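PDB 6TFL: RNA-binding protein Lsm from Halobacterium salinarum R1, which probably binds RNA, as a small archaeal Lsm protein that assembles into a seven-membered ring and carries calcium ions and uridine in the crystal. Local coordinates for residues S4-P7 / L8-L11; V10-E13 / S14-E17. All blocks are in the same frame, centred on the assembly; numbering follows the deposited sequence.

Interaction 1 of 2, residues S4-P7 / L8-L11; sequences SGRP and LDVL
With CG lying beside its own backbone N (chi1 -71°) and the chain stretched out beyond it, Arg6 extends its guanidinium group along the flank of the peptide, while Asp9 presents OD2 to the same water that Arg6 holds; the two meet through this water at the N-terminal end of helix 7-13, the short helix that precedes the Sm-fold strands. Arg6 occupies the N-cap position. The direct approach is too long for a salt bridge, Arg6 NH1 standing 4.5 Å from Asp9 OD2, and the carboxylate oxygen comes to the guanidinium obliquely. The water closes the gap: it donates to Asp9 OD2 at 2.8 Å and to the carbonyl O of Ser4, and accepts from Arg6 NH1 and, at 2.9 Å, from the backbone N of Arg6. Four bonds thus grip one molecule, tying the incoming loop to the first turn, where the negative Asp9 would also be expected to suit the helix dipole.

The helix itself starts on Arg6 O, which takes the N-H of Val10 at 2.9 Å, nearly straight on to the carbonyl. One residue further, Leu11 N donates to Pro7 O at 3.0 Å. As the first helical residue, Pro7 costs the helix no bond, because the amide hydrogen it lacks would have no acceptor within the helix. Pro7 packs on Val43, and Val10 and Leu11 on Ile51, of a second subunit, so this end of the helix sits at a subunit interface. Val10 has CG1 anti to its N (chi1 175°), which leaves the other methyl facing back to the cap: Val10 CG2 lies 3.4 Å from Arg6 O and 3.8 Å from Gly5 O.

Interaction 2 of 2, residues V10-E13 / S14-E17; sequences VLEE and SLEE. With CA (calcium ion), chain P.
Ser14 folds back over the last turn of helix 7-13 and doubles up on the carbonyl of Val10. Its OG, held beside its own backbone N (chi1 -41°), donates to Val10 O at 2.6 Å, tilted 35° from the carbonyl plane, while Ser14 N makes only weak bonds to Val10 O and Leu11 O. With an alanine at Ser14 the hydroxyl bond is gone, and Val10 O would probably be left with the weak amide bond from this residue, the turn held less firmly.

Leu15, the next residue, keeps contact with the helix through Glu12. Its N donates to Glu12 O at 3.1 Å from above the carbonyl plane, and its CD1 methyl reaches the carboxylate of Glu12, 3.3 Å from OE2. Glu12 OE1 is hydrogen-bonded to Tyr36 OH and to the backbone N of Met3 of a third subunit, and OE2 is hydrogen-bonded outside the two segments as well.

Glu13 contributes its backbone rather than its carboxylate: Glu13 O binds the calcium ion at 2.4 Å. Glu17, bent at chi2, brings OE2 to the same ion at 2.8 Å, and a water bound to the metal donates to Glu17 OE1. The metal explains why two oxygens, Glu13 O and Glu17 OE2, can lie side by side. The chain leaves the helix through a type II beta turn, Ser14 to Glu17, which brings Glu17 back to Glu13 O, a helix-to-strand connection that serves as a calcium site.

Interactions 1 and 2 follow one another along the chain, their centres about 9 Å apart, and they share Val10 and Leu11 in the middle of helix 7-13. Interaction 1 forms the start of the helix and interaction 2 its passage into the loop before strand 18-23, so they lie at the entry and the exit of this short element on the strands of the Sm fold. Both touch the second subunit, through Ile51 of that chain, and interaction 2 also meets a third, which places the helix among neighbouring subunits of the seven-chain assembly. The calcium bound by Glu13 and Glu17 belongs to interaction 2, whereas a bound uridine lies about 6 Å from the side chain of Leu8 near the start.

Interaction 1 of 2, residues S4-P7 / L8-L11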
ATOM      1  N   SER A   4     -14.602   1.514  21.673  1.00 35.70           N
ATOM      2  CA  SER A   4     -14.840   2.852  22.219  1.00 35.33           C
ATOM      3  C   SER A   4     -15.580   3.758  21.252  1.00 38.27           C
ATOM      4  O   SER A   4     -16.530   3.346  20.575  1.00 43.03           O
ATOM      5  N   GLY A   5     -15.151   5.015  21.187  1.00 34.62           N
ATOM      6  CA  GLY A   5     -15.640   5.925  20.163  1.00 26.46           C
ATOM      7  C   GLY A   5     -14.794   5.814  18.910  1.00 40.04           C
ATOM      8  O   GLY A   5     -13.697   6.384  18.842  1.00 38.55           O
ATOM      9  N   ARG A   6     -15.277   5.057  17.924  1.00 38.72           N
ATOM     10  CA  ARG A   6     -14.487   4.771  16.741  1.00 36.72           C
ATOM     11  C   ARG A   6     -14.086   6.067  16.043  1.00 36.31           C
ATOM     12  O   ARG A   6     -14.833   7.044  16.067  1.00 37.77           O
ATOM     13  CB  ARG A   6     -15.276   3.890  15.781  1.00 38.29           C
ATOM     14  CG  ARG A   6     -15.465   2.452  16.244  1.00 39.55           C
ATOM     15  CD  ARG A   6     -16.534   1.747  15.398  1.00 47.26           C
ATOM     16  NE  ARG A   6     -16.689   0.336  15.748  1.00 43.98           N
ATOM     17  CZ  ARG A   6     -17.487  -0.107  16.714  1.00 44.19           C
ATOM     18  NH1 ARG A   6     -18.209   0.752  17.426  1.00 42.95           N
ATOM     19  NH2 ARG A   6     -17.554  -1.404  16.978  1.00 42.65           N
ATOM     20  N   PRO A   7     -12.902   6.108  15.428  1.00 35.12           N
ATOM     21  CA  PRO A   7     -12.510   7.310  14.675  1.00 36.71           C
ATOM     22  C   PRO A   7     -13.519   7.748  13.624  1.00 38.89           C
ATOM     23  O   PRO A   7     -13.812   8.946  13.541  1.00 41.75           O
ATOM     24  CB  PRO A   7     -11.168   6.898  14.048  1.00 39.95           C
ATOM     25  CG  PRO A   7     -10.609   5.904  14.997  1.00 36.94           C
ATOM     26  CD  PRO A   7     -11.801   5.129  15.521  1.00 36.13           C
ATOM     27  N   LEU A   8     -14.066   6.835  12.816  1.00 38.18           N
ATOM     28  CA  LEU A   8     -15.082   7.265  11.861  1.00 36.08           C
ATOM     29  C   LEU A   8     -16.345   7.750  12.569  1.00 41.29           C
ATOM     30  O   LEU A   8     -17.078   8.585  12.024  1.00 36.44           O
ATOM     31  CB  LEU A   8     -15.412   6.141  10.872  1.00 42.81           C
ATOM     32  CG  LEU A   8     -14.309   5.673   9.893  1.00 45.36           C
ATOM     33  CD1 LEU A   8     -14.858   4.746   8.808  1.00 32.98           C
ATOM     34  CD2 LEU A   8     -13.579   6.844   9.257  1.00 38.90           C
ATOM     35  N   ASP A   9     -16.615   7.255  13.782  1.00 36.87           N
ATOM     36  CA  ASP A   9     -17.763   7.755  14.532  1.00 38.71           C
ATOM     37  C   ASP A   9     -17.496   9.154  15.089  1.00 38.10           C
ATOM     38  O   ASP A   9     -18.407   9.986  15.161  1.00 40.86           O
ATOM     39  CB  ASP A   9     -18.122   6.782  15.653  1.00 38.96           C
ATOM     40  CG  ASP A   9     -19.115   5.709  15.206  1.00 48.98           C
ATOM     41  OD1 ASP A   9     -19.558   5.733  14.031  1.00 46.73           O
ATOM     42  OD2 ASP A   9     -19.466   4.843  16.043  1.00 51.45           O
ATOM     43  N   VAL A  10     -16.251   9.445  15.465  1.00 37.94           N
ATOM     44  CA  VAL A  10     -15.911  10.805  15.862  1.00 35.08           C
ATOM     45  C   VAL A  10     -16.043  11.750  14.670  1.00 36.97           C
ATOM     46  O   VAL A  10     -16.470  12.899  14.818  1.00 40.73           O
ATOM     47  CB  VAL A  10     -14.498  10.832  16.477  1.00 40.07           C
ATOM     48  CG1 VAL A  10     -14.063  12.256  16.795  1.00 36.75           C
ATOM     49  CG2 VAL A  10     -14.435   9.940  17.726  1.00 31.29           C
ATOM     50  N   LEU A  11     -15.686  11.282  13.469  1.00 37.13           N
ATOM     51  CA  LEU A  11     -15.868  12.098  12.269  1.00 40.91           C
ATOM     52  C   LEU A  11     -17.347  12.355  11.983  1.00 38.73           C
ATOM     53  O   LEU A  11     -17.722  13.459  11.575  1.00 42.81           O
ATOM     54  CB  LEU A  11     -15.221  11.427  11.059  1.00 36.43           C
ATOM     55  CG  LEU A  11     -13.694  11.418  10.976  1.00 40.52           C
ATOM     56  CD1 LEU A  11     -13.232  10.848   9.611  1.00 31.83           C
ATOM     57  CD2 LEU A  11     -13.130  12.803  11.223  1.00 38.54           C
TER
HETATM   58  O   HOH W   1     -17.801   3.667  17.928  1.00 39.07           O

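Interaction 2 of 2, residues V10-E13 / S14-E17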
ATOM      1  N   VAL A  10     -16.251   9.445  15.465  1.00 37.94           N
ATOM      2  CA  VAL A  10     -15.911  10.805  15.862  1.00 35.08           C
ATOM      3  C   VAL A  10     -16.043  11.750  14.670  1.00 36.97           C
ATOM      4  O   VAL A  10     -16.470  12.899  14.818  1.00 40.73           O
ATOM      5  CB  VAL A  10     -14.498  10.832  16.477  1.00 40.07           C
ATOM      6  CG1 VAL A  10     -14.063  12.256  16.795  1.00 36.75           C
ATOM      7  CG2 VAL A  10     -14.435   9.940  17.726  1.00 31.29           C
ATOM      8  N   LEU A  11     -15.686  11.282  13.469  1.00 37.13           N
ATOM      9  CA  LEU A  11     -15.868  12.098  12.269  1.00 40.91           C
ATOM     10  C   LEU A  11     -17.347  12.355  11.983  1.00 38.73           C
ATOM     11  O   LEU A  11     -17.722  13.459  11.575  1.00 42.81           O
ATOM     12  CB  LEU A  11     -15.221  11.427  11.059  1.00 36.43           C
ATOM     13  CG  LEU A  11     -13.694  11.418  10.976  1.00 40.52           C
ATOM     14  CD1 LEU A  11     -13.232  10.848   9.611  1.00 31.83           C
ATOM     15  CD2 LEU A  11     -13.130  12.803  11.223  1.00 38.54           C
ATOM     16  N   GLU A  12     -18.198  11.347  12.169  1.00 32.47           N
ATOM     17  CA  GLU A  12     -19.630  11.571  12.043  1.00 37.62           C
ATOM     18  C   GLU A  12     -20.079  12.703  12.954  1.00 44.40           C
ATOM     19  O   GLU A  12     -20.744  13.647  12.511  1.00 48.84           O
ATOM     20  CB  GLU A  12     -20.396  10.290  12.363  1.00 35.12           C
ATOM     21  CG  GLU A  12     -21.870  10.353  12.027  1.00 33.90           C
ATOM     22  CD  GLU A  12     -22.154  10.497  10.526  1.00 46.39           C
ATOM     23  OE1 GLU A  12     -21.357   9.986   9.698  1.00 49.62           O
ATOM     24  OE2 GLU A  12     -23.188  11.108  10.164  1.00 43.50           O
ATOM     25  N   GLU A  13     -19.699  12.648  14.230  1.00 41.30           N
ATOM     26  CA  GLU A  13     -20.181  13.663  15.156  1.00 48.01           C
ATOM     27  C   GLU A  13     -19.411  14.974  15.064  1.00 48.04           C
ATOM     28  O   GLU A  13     -19.772  15.927  15.755  1.00 54.80           O
ATOM     29  CB  GLU A  13     -20.168  13.127  16.587  1.00 45.63           C
ATOM     30  CG  GLU A  13     -18.860  12.526  17.021  1.00 62.96           C
ATOM     31  CD  GLU A  13     -18.993  11.647  18.264  1.00 77.43           C
ATOM     32  OE1 GLU A  13     -19.925  10.805  18.290  1.00 75.93           O
ATOM     33  OE2 GLU A  13     -18.164  11.803  19.198  1.00 68.75           O
ATOM     34  N   SER A  14     -18.396  15.071  14.211  1.00 44.66           N
ATOM     35  CA  SER A  14     -17.786  16.355  13.901  1.00 41.61           C
ATOM     36  C   SER A  14     -18.293  16.954  12.600  1.00 41.25           C
ATOM     37  O   SER A  14     -17.777  17.991  12.183  1.00 41.60           O
ATOM     38  CB  SER A  14     -16.259  16.242  13.835  1.00 45.01           C
ATOM     39  OG  SER A  14     -15.754  15.405  14.860  1.00 48.55           O
ATOM     40  N   LEU A  15     -19.277  16.333  11.950  1.00 39.90           N
ATOM     41  CA  LEU A  15     -19.834  16.912  10.732  1.00 38.43           C
ATOM     42  C   LEU A  15     -20.453  18.268  11.030  1.00 45.48           C
ATOM     43  O   LEU A  15     -21.047  18.477  12.091  1.00 50.83           O
ATOM     44  CB  LEU A  15     -20.885  15.982  10.117  1.00 37.99           C
ATOM     45  CG  LEU A  15     -20.363  14.724   9.410  1.00 40.03           C
ATOM     46  CD1 LEU A  15     -21.484  13.718   9.166  1.00 36.90           C
ATOM     47  CD2 LEU A  15     -19.661  15.093   8.109  1.00 34.04           C
ATOM     48  N   GLU A  16     -20.311  19.195  10.084  1.00 50.01           N
ATOM     49  CA  GLU A  16     -20.786  20.578  10.158  1.00 51.63           C
ATOM     50  C   GLU A  16     -20.001  21.411  11.169  1.00 51.02           C
ATOM     51  O   GLU A  16     -20.311  22.597  11.339  1.00 53.10           O
ATOM     52  CB  GLU A  16     -22.294  20.678  10.466  1.00 45.12           C
ATOM     53  CG  GLU A  16     -23.171  19.759   9.605  1.00 52.83           C
ATOM     54  CD  GLU A  16     -24.415  20.443   9.016  1.00 92.38           C
ATOM     55  OE1 GLU A  16     -24.957  19.931   8.005  1.00 94.85           O
ATOM     56  OE2 GLU A  16     -24.864  21.476   9.563  1.00100.88           O
ATOM     57  N   GLU A  17     -18.982  20.852  11.818  1.00 44.31           N
ATOM     58  CA  GLU A  17     -18.111  21.585  12.729  1.00 46.88           C
ATOM     59  C   GLU A  17     -16.725  21.758  12.120  1.00 46.83           C
ATOM     60  O   GLU A  17     -16.366  21.124  11.121  1.00 38.59           O
ATOM     61  CB  GLU A  17     -17.998  20.880  14.090  1.00 44.96           C
ATOM     62  CG  GLU A  17     -19.315  20.795  14.858  1.00 49.81           C
ATOM     63  CD  GLU A  17     -19.449  19.498  15.643  1.00 60.93           C
ATOM     64  OE1 GLU A  17     -18.498  19.123  16.369  1.00 67.50           O
ATOM     65  OE2 GLU A  17     -20.511  18.848  15.532  1.00 69.57           O
TER
HETATM   66 CA    CA P 102     -21.519  16.820  17.189  1.00 89.47          CA
HETATM   67  O   HOH W   2     -19.228  17.308  18.382  1.00 61.90           O